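Local coordinates for protein dioxygenase (Pseudomonas brassicacearum, PDB 5V2D) that probably uses a non-haem iron centre and dioxygen to cleave the central double bond of lignin-derived stilbenes, at residues 89-92 with 97-100; 61-66 with 163-168; 269-274 with 323-328; 154-159 with 201-206; 397-402 with 408-413. One frame throughout, in Å; residues are numbered along the deposited sequence.

Contacts 1 to 4 are buried; contact 5 is only partly so. Contacts 1 and 2 meet in one sheet. Contact 1 pairs strands 85-93 and 96-103, and contact 2 ties the neighbouring strand 60-67 to a turn of another sheet. Contact 4 lies beside the iron, and Phe269 of contact 3 packs on its Tyr203. Contact 5 folds one loop on itself where it runs into strand 413-418. The chemistry follows the place. Contact 1 rests on regular backbone bonds and CH-pi packing. Contacts 2 and 4 each depend on a short tyrosine hydroxyl bond. Contact 3 lays an amide flat on an indole and contact 5 sets one ring edge-to-face on another, both without direct hydrogen bonds across their segments.

Contact 1. Residues 89-92 with 97-100; sequences GFHF and VSLR
Gly89 and Arg100 form a hydrogen-bonded antiparallel pair. Gly89 N donates to Arg100 O at 2.8 Å, and Arg100 N answers to Gly89 O at 3.0 Å. Phe90 comes next, in a non-hydrogen-bonded pair with Leu99. Its CG is anti to the carbonyl carbon (chi1 -70°), and the ring lies alongside Leu99. Leu99 CD1 sits over the ring centre, 3.7 Å from the Phe90 centroid and 10° off the normal, a clear CH-pi contact. Val97 CG1 touches Phe90 CB and lies near the plane of the ring, at its edge. With an alanine in place of Phe90, Leu99 CD1 would probably lose the face it rests on, and a gap is likely to open toward Ile486 and Leu468. His91 pairs with Ser98: His91 N bonds Ser98 O at 2.9 Å, and Ser98 N bonds His91 O at 3.1 Å. The imidazole ND1 is bonded to Thr61 OG1 on the next strand. Phe92 takes Val97 CG2 over one face, off centre, at 4.1 Å from its ring centroid. Phe90, Phe92, Val97 and Leu99 share one face of the sheet, which packs on strand 482-486. This is a regular beta hairpin, consistent with a blade of the beta-propeller known from carotenoid cleavage oxygenases.

Contact 2. Residues 61-66 with 163-168; sequences TFYQVA and MDLETL
Leu165 O is gripped by two donors. The hydroxyl of Tyr63 is the strong one: OH donates to Leu165 O at 2.6 Å, tilted 27° from the carbonyl plane. The acceptor lies near the plane of the phenol ring, at its edge. A water adds a weak bond to Leu165 O at 3.4 Å. The same water is bonded to Thr61 OG1 at 2.7 Å, and this makes a second bridge between the segments. Thr61 CG2 also lies over one face of the Tyr63 ring, toward its rim. Tyr63 has CG anti to the carbonyl carbon (chi1 -62°), and its ring runs out from strand 60-67 to the turn. That turn joins strands 161-163 and 170-173, so the contact joins two antiparallel sheets, consistent with adjacent blades of the beta-propeller of this family. Asp164 OD1 accepts from Glu166 N at 2.7 Å, an Asx turn, and also from Thr167 N at 2.9 Å, which makes the wider Asx motif. Leu168 N closes back on Asp164 O at 2.9 Å. Two leucines pack on the phenol. Leu165 crosses it at about a right angle, with CD2 3.5 Å from Tyr63 OH. Leu168 CD2 touches Tyr63 CE1 at 4.0 Å, and the Leu168 side chain also packs on Val87.

Contact 3. Residues 269-274 with 323-328; sequences FQWQPD and GGNIFY
Trp271 carries the side chain of Asn325 flat on one face of its indole. The amide and ring planes are only 3° apart. Asn325 CB lies 3.5 Å from the centroid of the five-membered ring, 9° off the normal, as a CH-pi contact. The amide continues over the indole. Its OD1 stands 3.7 Å from Trp271 CE3, and its ND2 is 3.5 Å from Trp271 CB. The two side chains slide past each other in opposite directions. Asn325 CG is anti to the backbone N (chi1 -174°), which lays the amide along the indole. Gly324 extends the overlap, with its C atom 3.9 Å from Trp271 CZ2. The contact joins the short strand pair 255-257 and 269-271 to the loop between strands 314-322 and 345-353. An Asx turn fixes the amide in that loop: Asn325 OD1 accepts from Phe327 N at 2.9 Å, coming from above the carbonyl plane. Asn325 ND2 adds a weak bond to Phe327 O at 3.1 Å. The N-H of the five-membered ring, Trp271 NE1, is bonded to Asp299 OD1. With a leucine in place of Trp271, the Asn325 amide would probably lose its flat support, and Asp299 would probably be left without the indole N-H. Phe301 and Leu255 also pack against Trp271.

Contact 4. Residues 154-159 with 201-206; sequences LKEDAL and FSYEAK
The carboxylate of Glu156 stands at the edge of the Tyr203 ring, with the two planes 83° apart. One face of the ring carries a water, 3.3 Å above the plane and over its centre. The polar link is short: Tyr203 OH donates to Glu156 OE2 at 2.5 Å. The hydroxyl meets that oxygen on its anti side, 15° out of the carboxylate plane. Glu156 has CG between its backbone N and carbonyl carbon (chi1 70°), and beyond CG the chain is extended, which brings the carboxylate to the phenol.

Two waters tie the backbones together as well. The one over the ring donates to Glu156 O at 2.7 Å and to Tyr203 O at 3.2 Å. The other accepts from Tyr203 N at 3.2 Å and gives Glu156 O a weak bond. Glu156 sits in a type I turn from Lys155 to Ala158, closed by Ala158 N to Lys155 O at 3.2 Å. Strand 198-203 brings in Tyr203.

Both polar ends have further partners. Tyr203 OH is bonded to Arg124 NH1, and Glu156 OE1 is bonded to His239 ND1. The side chain of Glu156 lies about 6 Å from the bound iron(III) ion. His239 binds the metal together with His188, His304 and His495. Glu156 is thus a second-shell residue that probably helps to position His239, and the bond from Tyr203 helps to hold Glu156. Glutamates bonded to iron-bound histidines are characteristic of the four-histidine site of carotenoid cleavage oxygenases.

Contact 5. Residues 397-402 with 408-413; sequences RPYNPA and FQFFNL
Tyr399 turns the edge of its ring to the face of Phe410. The pair is an offset edge-to-face stack, with centroids 5.3 Å apart and planes at 71°. Tyr399 CE2 makes the nearest touch, 3.5 Å from Phe410 CZ. Both residues have CG anti to the backbone N (chi1 -178° and -177°), and this carries each ring across toward the other segment. Nearby, Leu413 CD2 lies over one face of the Arg397 guanidinium, off centre, 3.8 Å from Arg397 NH2. Arg397 CB rests on Asn412 ND2 at 3.7 Å. A water completes this shell. It donates to Pro398 O at 2.8 Å and accepts from Asn412 ND2 at 2.9 Å, at the edge of the Phe410 ring. Both segments lie in the loop after strand 387-392, the second running into strand 413-418, and the contact folds that loop on itself. Where the chain returns to the sheet, Asn412 and Leu413 both face Ala392 in a classic beta bulge. The next shell sets the groups in place. Asp394 OD1 forms a salt bridge with Arg397 NE, and Asp394 N bonds Asn412 OD1. Tyr399 OH is bonded to Gly404 O. Beyond Tyr399, Asn400 OD1 accepts from Ala402 N at 3.0 Å in an Asx turn.

Contact 1. Residues 89-92 with 97-100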
# COMPACT_ATOMS: atom_id res chain seq x y z
N GLY A 89 14.14 -0.02 7.39
CA GLY A 89 14.53 1.39 7.37
C GLY A 89 15.91 1.51 6.75
O GLY A 89 16.85 0.98 7.32
N PHE A 90 16.03 2.17 5.59
CA PHE A 90 17.28 2.49 4.97
C PHE A 90 17.59 3.93 5.37
O PHE A 90 16.91 4.87 4.92
CB PHE A 90 17.22 2.39 3.48
CG PHE A 90 17.09 0.99 2.95
CD1 PHE A 90 18.18 0.25 2.66
CD2 PHE A 90 15.83 0.45 2.70
CE1 PHE A 90 18.12 -1.02 2.11
CE2 PHE A 90 15.74 -0.83 2.16
CZ PHE A 90 16.89 -1.58 1.86
N HIS A 91 18.62 4.12 6.19
CA HIS A 91 18.95 5.44 6.66
C HIS A 91 20.12 6.04 5.81
O HIS A 91 21.21 5.44 5.77
CB HIS A 91 19.37 5.39 8.11
CG HIS A 91 19.75 6.73 8.66
ND1 HIS A 91 18.85 7.78 8.74
CD2 HIS A 91 20.94 7.20 9.11
CE1 HIS A 91 19.48 8.85 9.23
NE2 HIS A 91 20.75 8.53 9.46
N PHE A 92 19.87 7.19 5.20
CA PHE A 92 20.79 7.86 4.29
C PHE A 92 21.42 9.03 5.09
O PHE A 92 20.73 9.91 5.63
CB PHE A 92 20.06 8.49 3.10
CG PHE A 92 19.53 7.51 2.11
CD1 PHE A 92 20.08 7.45 0.82
CD2 PHE A 92 18.48 6.70 2.38
CE1 PHE A 92 19.60 6.57 -0.10
CE2 PHE A 92 18.01 5.79 1.43
CZ PHE A 92 18.58 5.72 0.20
N VAL A 97 24.67 4.58 3.50
CA VAL A 97 23.32 4.01 3.74
C VAL A 97 23.49 2.81 4.67
O VAL A 97 24.42 1.98 4.47
CB VAL A 97 22.63 3.57 2.46
CG1 VAL A 97 21.21 3.23 2.75
CG2 VAL A 97 22.62 4.69 1.47
N SER A 98 22.65 2.75 5.67
CA SER A 98 22.54 1.57 6.54
C SER A 98 21.12 0.99 6.51
O SER A 98 20.21 1.65 6.02
CB SER A 98 22.95 1.93 7.95
OG SER A 98 22.07 2.91 8.46
N LEU A 99 20.96 -0.25 6.99
CA LEU A 99 19.66 -0.92 6.91
C LEU A 99 19.39 -1.58 8.26
O LEU A 99 20.28 -2.21 8.87
CB LEU A 99 19.66 -1.97 5.86
CG LEU A 99 18.47 -2.92 5.79
CD1 LEU A 99 17.16 -2.24 5.49
CD2 LEU A 99 18.83 -3.95 4.73
N ARG A 100 18.16 -1.38 8.72
CA ARG A 100 17.57 -2.21 9.77
C ARG A 100 16.27 -2.76 9.33
O ARG A 100 15.53 -2.09 8.67
CB ARG A 100 17.26 -1.32 10.92
CG ARG A 100 18.33 -1.14 11.84
CD ARG A 100 17.52 -1.30 13.21
NE ARG A 100 18.35 -1.73 14.33
CZ ARG A 100 19.29 -0.94 14.82
NH1 ARG A 100 19.51 0.31 14.34
NH2 ARG A 100 20.01 -1.42 15.82

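Contact 2. Residues 61-66 with 163-168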
# COMPACT_ATOMS: atom_id res chain seq x y z
N THR A 61 15.35 8.81 6.13
CA THR A 61 15.15 7.35 6.19
C THR A 61 13.99 6.96 5.26
O THR A 61 12.93 7.58 5.28
CB THR A 61 14.86 6.90 7.64
OG1 THR A 61 15.92 7.30 8.49
CG2 THR A 61 14.72 5.40 7.70
N PHE A 62 14.25 5.94 4.46
CA PHE A 62 13.23 5.32 3.62
C PHE A 62 12.70 4.13 4.43
O PHE A 62 13.46 3.14 4.63
CB PHE A 62 13.85 4.84 2.33
CG PHE A 62 12.93 4.06 1.42
CD1 PHE A 62 11.56 4.17 1.48
CD2 PHE A 62 13.45 3.22 0.49
CE1 PHE A 62 10.73 3.47 0.61
CE2 PHE A 62 12.63 2.52 -0.39
CZ PHE A 62 11.27 2.66 -0.34
N TYR A 63 11.47 4.20 4.90
CA TYR A 63 10.85 3.09 5.61
C TYR A 63 9.94 2.36 4.63
O TYR A 63 9.27 2.97 3.80
CB TYR A 63 9.97 3.58 6.77
CG TYR A 63 10.73 4.33 7.82
CD1 TYR A 63 11.44 3.60 8.83
CD2 TYR A 63 10.73 5.67 7.89
CE1 TYR A 63 12.10 4.28 9.85
CE2 TYR A 63 11.39 6.34 8.89
CZ TYR A 63 12.05 5.65 9.87
OH TYR A 63 12.72 6.32 10.85
N GLN A 64 9.90 1.06 4.73
CA GLN A 64 8.99 0.27 3.91
C GLN A 64 8.49 -0.93 4.74
O GLN A 64 9.24 -1.42 5.58
CB GLN A 64 9.71 -0.18 2.64
CG GLN A 64 8.61 -0.65 1.63
CD GLN A 64 8.97 -0.71 0.12
OE1 GLN A 64 10.14 -0.93 -0.34
NE2 GLN A 64 7.92 -0.59 -0.65
N VAL A 65 7.27 -1.38 4.51
CA VAL A 65 6.82 -2.60 5.20
C VAL A 65 6.49 -3.66 4.17
O VAL A 65 5.87 -3.38 3.12
CB VAL A 65 5.67 -2.32 6.17
CG1 VAL A 65 4.42 -1.76 5.46
CG2 VAL A 65 5.30 -3.52 7.00
N ALA A 66 6.91 -4.88 4.47
CA ALA A 66 6.60 -6.04 3.71
C ALA A 66 5.86 -7.10 4.55
O ALA A 66 6.33 -7.48 5.58
CB ALA A 66 7.85 -6.67 3.17
N MET A 163 6.30 2.09 16.27
CA MET A 163 7.66 1.69 16.34
C MET A 163 8.60 2.87 16.55
O MET A 163 8.33 4.00 16.12
CB MET A 163 8.00 0.94 15.07
CG MET A 163 7.06 -0.28 14.79
SD MET A 163 7.54 -0.88 13.13
CE MET A 163 8.65 -2.24 13.59
N ASP A 164 9.76 2.57 17.14
CA ASP A 164 10.78 3.61 17.35
C ASP A 164 11.36 3.97 15.97
O ASP A 164 11.77 3.06 15.18
CB ASP A 164 11.86 3.08 18.28
CG ASP A 164 12.94 4.10 18.54
OD1 ASP A 164 13.77 4.46 17.68
OD2 ASP A 164 12.99 4.56 19.66
N LEU A 165 11.41 5.25 15.66
CA LEU A 165 11.93 5.72 14.35
C LEU A 165 13.39 5.29 14.05
O LEU A 165 13.73 5.06 12.91
CB LEU A 165 11.86 7.22 14.30
CG LEU A 165 10.40 7.74 14.09
CD1 LEU A 165 10.29 9.21 14.56
CD2 LEU A 165 9.90 7.52 12.61
N GLU A 166 14.23 5.14 15.09
CA GLU A 166 15.62 4.77 14.86
C GLU A 166 15.84 3.29 14.95
O GLU A 166 16.44 2.74 14.06
CB GLU A 166 16.54 5.48 15.85
CG GLU A 166 16.42 7.02 15.69
CD GLU A 166 17.51 7.80 16.43
OE1 GLU A 166 18.07 8.76 15.83
OE2 GLU A 166 17.80 7.43 17.61
N THR A 167 15.37 2.64 16.01
CA THR A 167 15.68 1.23 16.23
C THR A 167 14.65 0.25 15.63
O THR A 167 14.92 -0.91 15.57
CB THR A 167 15.75 0.90 17.73
OG1 THR A 167 14.45 1.03 18.28
CG2 THR A 167 16.69 1.85 18.50
N LEU A 168 13.48 0.73 15.31
CA LEU A 168 12.33 -0.12 14.87
C LEU A 168 11.87 -1.09 15.98
O LEU A 168 11.17 -2.07 15.69
CB LEU A 168 12.62 -0.80 13.56
CG LEU A 168 12.90 0.13 12.39
CD1 LEU A 168 13.25 -0.80 11.17
CD2 LEU A 168 11.68 0.99 12.11
O HOH W 1 16.33 6.05 10.88

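Contact 3. Residues 269-274 with 323-328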
# COMPACT_ATOMS: atom_id res chain seq x y z
N PHE A 269 -14.30 -10.66 1.93
CA PHE A 269 -14.89 -9.90 0.84
C PHE A 269 -15.29 -10.81 -0.34
O PHE A 269 -14.66 -11.83 -0.57
CB PHE A 269 -13.85 -8.92 0.24
CG PHE A 269 -13.42 -7.83 1.18
CD1 PHE A 269 -14.27 -6.78 1.48
CD2 PHE A 269 -12.19 -7.86 1.77
CE1 PHE A 269 -13.87 -5.76 2.33
CE2 PHE A 269 -11.77 -6.85 2.65
CZ PHE A 269 -12.63 -5.81 2.93
N GLN A 270 -16.24 -10.31 -1.12
CA GLN A 270 -16.66 -10.94 -2.36
C GLN A 270 -16.92 -9.91 -3.45
O GLN A 270 -17.66 -8.96 -3.26
CB GLN A 270 -17.99 -11.70 -2.07
CG GLN A 270 -18.47 -12.56 -3.23
CD GLN A 270 -19.80 -13.23 -2.94
OE1 GLN A 270 -20.85 -12.58 -2.97
NE2 GLN A 270 -19.73 -14.47 -2.63
N TRP A 271 -16.35 -10.12 -4.61
CA TRP A 271 -16.58 -9.21 -5.76
C TRP A 271 -18.01 -9.29 -6.25
O TRP A 271 -18.55 -10.38 -6.33
CB TRP A 271 -15.64 -9.60 -6.87
CG TRP A 271 -15.73 -8.73 -8.07
CD1 TRP A 271 -16.32 -9.03 -9.26
CD2 TRP A 271 -15.17 -7.45 -8.20
NE1 TRP A 271 -16.19 -8.00 -10.11
CE2 TRP A 271 -15.47 -7.01 -9.50
CE3 TRP A 271 -14.40 -6.62 -7.34
CZ2 TRP A 271 -15.04 -5.77 -9.98
CZ3 TRP A 271 -13.99 -5.38 -7.84
CH2 TRP A 271 -14.32 -4.97 -9.12
N GLN A 272 -18.58 -8.12 -6.52
CA GLN A 272 -19.94 -7.94 -7.03
C GLN A 272 -19.78 -7.29 -8.41
O GLN A 272 -19.43 -6.15 -8.50
CB GLN A 272 -20.75 -7.07 -6.12
CG GLN A 272 -20.76 -7.53 -4.66
CD GLN A 272 -21.23 -8.97 -4.48
OE1 GLN A 272 -22.15 -9.31 -5.08
NE2 GLN A 272 -20.55 -9.78 -3.70
N PRO A 273 -19.95 -8.06 -9.49
CA PRO A 273 -19.71 -7.52 -10.83
C PRO A 273 -20.78 -6.55 -11.38
O PRO A 273 -20.59 -5.95 -12.40
CB PRO A 273 -19.66 -8.79 -11.70
CG PRO A 273 -20.61 -9.71 -11.02
CD PRO A 273 -20.32 -9.49 -9.55
N ASP A 274 -21.86 -6.37 -10.67
CA ASP A 274 -23.00 -5.57 -11.13
C ASP A 274 -23.29 -4.46 -10.11
O ASP A 274 -24.41 -4.06 -9.92
CB ASP A 274 -24.23 -6.51 -11.25
CG ASP A 274 -24.52 -7.26 -9.97
OD1 ASP A 274 -23.65 -7.30 -8.98
OD2 ASP A 274 -25.63 -7.82 -9.94
N GLY A 323 -10.53 -2.65 -15.14
CA GLY A 323 -11.88 -3.08 -15.57
C GLY A 323 -12.24 -4.52 -15.22
O GLY A 323 -12.71 -5.23 -16.08
N GLY A 324 -12.10 -4.93 -13.96
CA GLY A 324 -12.60 -6.22 -13.46
C GLY A 324 -11.90 -6.61 -12.18
O GLY A 324 -11.04 -5.87 -11.70
N ASN A 325 -12.26 -7.77 -11.63
CA ASN A 325 -11.74 -8.22 -10.35
C ASN A 325 -10.30 -8.75 -10.49
O ASN A 325 -10.08 -9.82 -11.05
CB ASN A 325 -12.59 -9.31 -9.73
CG ASN A 325 -12.15 -9.67 -8.35
OD1 ASN A 325 -11.46 -8.89 -7.72
ND2 ASN A 325 -12.52 -10.87 -7.87
N ILE A 326 -9.35 -8.02 -9.91
CA ILE A 326 -7.94 -8.49 -9.84
C ILE A 326 -7.63 -9.33 -8.57
O ILE A 326 -6.56 -9.91 -8.44
CB ILE A 326 -7.00 -7.27 -9.90
CG1 ILE A 326 -5.60 -7.70 -10.41
CG2 ILE A 326 -6.96 -6.56 -8.55
CD1 ILE A 326 -4.73 -6.55 -11.00
N PHE A 327 -8.57 -9.36 -7.64
CA PHE A 327 -8.44 -10.05 -6.38
C PHE A 327 -9.00 -11.45 -6.50
O PHE A 327 -10.13 -11.73 -6.15
CB PHE A 327 -8.99 -9.16 -5.20
CG PHE A 327 -8.08 -7.92 -4.86
CD1 PHE A 327 -6.71 -7.83 -5.26
CD2 PHE A 327 -8.58 -6.86 -4.14
CE1 PHE A 327 -5.88 -6.70 -4.92
CE2 PHE A 327 -7.79 -5.74 -3.81
CZ PHE A 327 -6.43 -5.66 -4.18
N TYR A 328 -8.13 -12.36 -6.98
CA TYR A 328 -8.51 -13.78 -7.14
C TYR A 328 -8.98 -14.43 -5.82
O TYR A 328 -9.80 -15.31 -5.87
CB TYR A 328 -7.40 -14.61 -7.89
CG TYR A 328 -6.14 -14.76 -7.06
CD1 TYR A 328 -5.03 -13.86 -7.20
CD2 TYR A 328 -6.08 -15.75 -6.06
CE1 TYR A 328 -3.90 -13.97 -6.38
CE2 TYR A 328 -4.96 -15.88 -5.23
CZ TYR A 328 -3.87 -14.99 -5.39
OH TYR A 328 -2.79 -15.17 -4.49

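Contact 4. Residues 154-159 with 201-206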
# COMPACT_ATOMS: atom_id res chain seq x y z
N LEU A 154 0.80 0.22 9.72
CA LEU A 154 -0.64 0.27 9.58
C LEU A 154 -1.19 -0.94 8.78
O LEU A 154 -0.59 -1.39 7.79
CB LEU A 154 -1.05 1.51 8.87
CG LEU A 154 -0.54 2.81 9.51
CD1 LEU A 154 0.30 3.58 8.46
CD2 LEU A 154 -1.73 3.65 9.93
N LYS A 155 -2.40 -1.33 9.15
CA LYS A 155 -3.16 -2.22 8.37
C LYS A 155 -4.65 -1.98 8.70
O LYS A 155 -5.00 -1.82 9.81
CB LYS A 155 -2.73 -3.55 8.81
CG LYS A 155 -3.55 -4.70 8.56
CD LYS A 155 -3.55 -5.16 7.29
CE LYS A 155 -3.76 -6.68 7.35
NZ LYS A 155 -3.70 -7.00 5.87
N GLU A 156 -5.45 -1.99 7.66
CA GLU A 156 -6.79 -1.41 7.69
C GLU A 156 -7.83 -2.18 8.48
O GLU A 156 -8.99 -1.75 8.55
CB GLU A 156 -7.31 -1.18 6.26
CG GLU A 156 -7.63 -2.50 5.50
CD GLU A 156 -7.63 -2.26 3.97
OE1 GLU A 156 -6.61 -1.73 3.46
OE2 GLU A 156 -8.63 -2.60 3.29
N ASP A 157 -7.45 -3.29 9.08
CA ASP A 157 -8.36 -4.10 9.95
C ASP A 157 -8.23 -3.74 11.41
O ASP A 157 -8.89 -4.34 12.23
CB ASP A 157 -8.13 -5.60 9.77
CG ASP A 157 -6.76 -6.06 10.17
OD1 ASP A 157 -5.84 -5.21 10.39
OD2 ASP A 157 -6.57 -7.35 10.24
N ALA A 158 -7.37 -2.77 11.77
CA ALA A 158 -7.12 -2.49 13.17
C ALA A 158 -6.43 -1.14 13.33
O ALA A 158 -6.06 -0.50 12.32
CB ALA A 158 -6.28 -3.60 13.78
N LEU A 159 -6.23 -0.74 14.57
CA LEU A 159 -5.42 0.41 14.88
C LEU A 159 -3.97 0.08 14.54
O LEU A 159 -3.57 -1.09 14.49
CB LEU A 159 -5.53 0.70 16.39
CG LEU A 159 -6.88 1.32 16.86
CD1 LEU A 159 -6.87 1.33 18.39
CD2 LEU A 159 -7.00 2.71 16.36
N PHE A 201 -8.87 7.73 7.90
CA PHE A 201 -10.26 7.32 7.87
C PHE A 201 -10.36 5.89 8.36
O PHE A 201 -9.33 5.22 8.56
CB PHE A 201 -10.87 7.50 6.49
CG PHE A 201 -10.40 6.51 5.48
CD1 PHE A 201 -11.13 5.28 5.26
CD2 PHE A 201 -9.26 6.72 4.75
CE1 PHE A 201 -10.65 4.34 4.38
CE2 PHE A 201 -8.80 5.76 3.83
CZ PHE A 201 -9.49 4.59 3.63
N SER A 202 -11.59 5.41 8.54
CA SER A 202 -11.87 4.00 8.92
C SER A 202 -13.11 3.50 8.17
O SER A 202 -14.07 4.28 7.99
CB SER A 202 -12.11 3.94 10.42
OG SER A 202 -12.73 2.70 10.78
N TYR A 203 -13.08 2.28 7.63
CA TYR A 203 -14.28 1.61 7.15
C TYR A 203 -14.48 0.34 8.01
O TYR A 203 -13.58 -0.08 8.76
CB TYR A 203 -14.29 1.32 5.64
CG TYR A 203 -13.40 0.17 5.22
CD1 TYR A 203 -12.02 0.38 5.01
CD2 TYR A 203 -13.92 -1.07 5.04
CE1 TYR A 203 -11.20 -0.63 4.62
CE2 TYR A 203 -13.11 -2.16 4.67
CZ TYR A 203 -11.77 -1.95 4.45
OH TYR A 203 -10.98 -3.03 4.04
N GLU A 204 -15.66 -0.26 7.92
CA GLU A 204 -16.12 -1.24 8.91
C GLU A 204 -15.85 -0.73 10.31
O GLU A 204 -15.32 -1.42 11.22
CB GLU A 204 -15.49 -2.62 8.65
CG GLU A 204 -16.05 -3.29 7.37
CD GLU A 204 -15.49 -4.70 7.20
OE1 GLU A 204 -15.81 -5.62 8.01
OE2 GLU A 204 -14.70 -4.89 6.24
N ALA A 205 -16.20 0.52 10.51
CA ALA A 205 -15.68 1.29 11.64
C ALA A 205 -16.32 0.90 12.96
O ALA A 205 -15.80 1.30 14.03
CB ALA A 205 -15.86 2.75 11.39
N LYS A 206 -17.44 0.17 12.92
CA LYS A 206 -18.01 -0.38 14.17
C LYS A 206 -18.01 -1.88 14.22
O LYS A 206 -18.78 -2.45 14.99
CB LYS A 206 -19.45 0.14 14.33
CG LYS A 206 -19.45 1.63 14.50
CD LYS A 206 -20.85 2.13 14.82
CE LYS A 206 -20.75 3.60 15.23
NZ LYS A 206 -22.12 4.15 15.33
O HOH W 2 -11.50 -2.27 7.76
O HOH W 3 -10.04 1.26 7.58

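Contact 5. Residues 397-402 with 408-413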
# COMPACT_ATOMS: atom_id res chain seq x y z
N ARG A 397 8.49 -6.01 -23.43
CA ARG A 397 9.93 -5.97 -23.11
C ARG A 397 10.44 -7.37 -22.96
O ARG A 397 9.70 -8.25 -22.55
CB ARG A 397 10.18 -5.27 -21.78
CG ARG A 397 9.74 -3.84 -21.80
CD ARG A 397 10.79 -2.99 -22.49
NE ARG A 397 10.26 -1.64 -22.44
CZ ARG A 397 10.97 -0.55 -22.46
NH1 ARG A 397 12.28 -0.59 -22.59
NH2 ARG A 397 10.30 0.60 -22.43
N PRO A 398 11.73 -7.57 -23.21
CA PRO A 398 12.31 -8.86 -22.97
C PRO A 398 12.16 -9.33 -21.48
O PRO A 398 12.20 -8.50 -20.55
CB PRO A 398 13.81 -8.67 -23.32
CG PRO A 398 13.99 -7.23 -23.73
CD PRO A 398 12.69 -6.52 -23.67
N TYR A 399 12.04 -10.63 -21.30
CA TYR A 399 11.85 -11.27 -19.99
C TYR A 399 12.69 -12.53 -19.94
O TYR A 399 12.44 -13.50 -20.65
CB TYR A 399 10.38 -11.60 -19.82
CG TYR A 399 10.03 -12.22 -18.46
CD1 TYR A 399 10.05 -13.58 -18.28
CD2 TYR A 399 9.67 -11.43 -17.39
CE1 TYR A 399 9.76 -14.16 -17.05
CE2 TYR A 399 9.34 -11.97 -16.12
CZ TYR A 399 9.40 -13.32 -15.94
OH TYR A 399 9.09 -13.92 -14.73
N ASN A 400 13.72 -12.51 -19.13
CA ASN A 400 14.64 -13.65 -19.00
C ASN A 400 13.86 -14.86 -18.48
O ASN A 400 13.25 -14.78 -17.43
CB ASN A 400 15.76 -13.25 -18.06
CG ASN A 400 16.81 -14.32 -17.87
OD1 ASN A 400 16.68 -15.45 -18.36
ND2 ASN A 400 17.83 -13.98 -17.13
N PRO A 401 13.86 -15.99 -19.23
CA PRO A 401 13.08 -17.15 -18.71
C PRO A 401 13.63 -17.74 -17.37
O PRO A 401 12.86 -18.34 -16.61
CB PRO A 401 13.10 -18.16 -19.87
CG PRO A 401 13.70 -17.42 -21.04
CD PRO A 401 14.57 -16.35 -20.48
N ALA A 402 14.90 -17.49 -17.04
CA ALA A 402 15.41 -17.83 -15.69
C ALA A 402 14.78 -17.02 -14.53
O ALA A 402 15.08 -17.27 -13.36
CB ALA A 402 16.94 -17.65 -15.62
N PHE A 408 2.85 -12.26 -9.69
CA PHE A 408 1.91 -11.22 -9.26
C PHE A 408 2.70 -9.92 -8.86
O PHE A 408 3.76 -9.95 -8.25
CB PHE A 408 1.13 -11.78 -8.03
CG PHE A 408 0.09 -10.85 -7.45
CD1 PHE A 408 0.13 -10.48 -6.08
CD2 PHE A 408 -0.99 -10.41 -8.22
CE1 PHE A 408 -0.86 -9.65 -5.50
CE2 PHE A 408 -1.97 -9.58 -7.65
CZ PHE A 408 -1.92 -9.21 -6.29
N GLN A 409 2.12 -8.78 -9.18
CA GLN A 409 2.69 -7.43 -8.96
C GLN A 409 4.14 -7.30 -9.61
O GLN A 409 5.05 -6.73 -9.02
CB GLN A 409 2.68 -7.09 -7.47
CG GLN A 409 1.28 -6.77 -6.82
CD GLN A 409 1.36 -6.67 -5.27
OE1 GLN A 409 2.09 -7.51 -4.66
NE2 GLN A 409 0.75 -5.62 -4.61
N PHE A 410 4.34 -7.86 -10.80
CA PHE A 410 5.53 -7.68 -11.58
C PHE A 410 5.50 -6.34 -12.37
O PHE A 410 4.62 -6.14 -13.19
CB PHE A 410 5.71 -8.86 -12.57
CG PHE A 410 6.97 -8.78 -13.38
CD1 PHE A 410 6.95 -8.30 -14.66
CD2 PHE A 410 8.15 -9.20 -12.89
CE1 PHE A 410 8.13 -8.26 -15.44
CE2 PHE A 410 9.30 -9.14 -13.63
CZ PHE A 410 9.27 -8.64 -14.94
N PHE A 411 6.47 -5.44 -12.11
CA PHE A 411 6.50 -4.15 -12.77
C PHE A 411 7.91 -3.97 -13.30
O PHE A 411 8.85 -3.92 -12.52
CB PHE A 411 6.09 -3.02 -11.88
CG PHE A 411 4.72 -3.16 -11.33
CD1 PHE A 411 3.64 -2.74 -12.09
CD2 PHE A 411 4.51 -3.64 -10.05
CE1 PHE A 411 2.34 -2.77 -11.57
CE2 PHE A 411 3.22 -3.75 -9.55
CZ PHE A 411 2.12 -3.31 -10.29
N ASN A 412 8.06 -3.90 -14.63
CA ASN A 412 9.39 -3.83 -15.23
C ASN A 412 9.76 -2.45 -15.69
O ASN A 412 10.79 -2.32 -16.33
CB ASN A 412 9.58 -4.86 -16.37
CG ASN A 412 8.55 -4.72 -17.47
OD1 ASN A 412 7.69 -3.81 -17.43
ND2 ASN A 412 8.60 -5.65 -18.47
N LEU A 413 8.97 -1.43 -15.35
CA LEU A 413 9.31 -0.03 -15.63
C LEU A 413 9.05 0.87 -14.45
O LEU A 413 8.02 0.76 -13.78
CB LEU A 413 8.44 0.48 -16.76
CG LEU A 413 8.57 -0.17 -18.15
CD1 LEU A 413 7.44 0.35 -19.10
CD2 LEU A 413 9.98 0.05 -18.71
O HOH W 4 10.52 -7.79 -18.48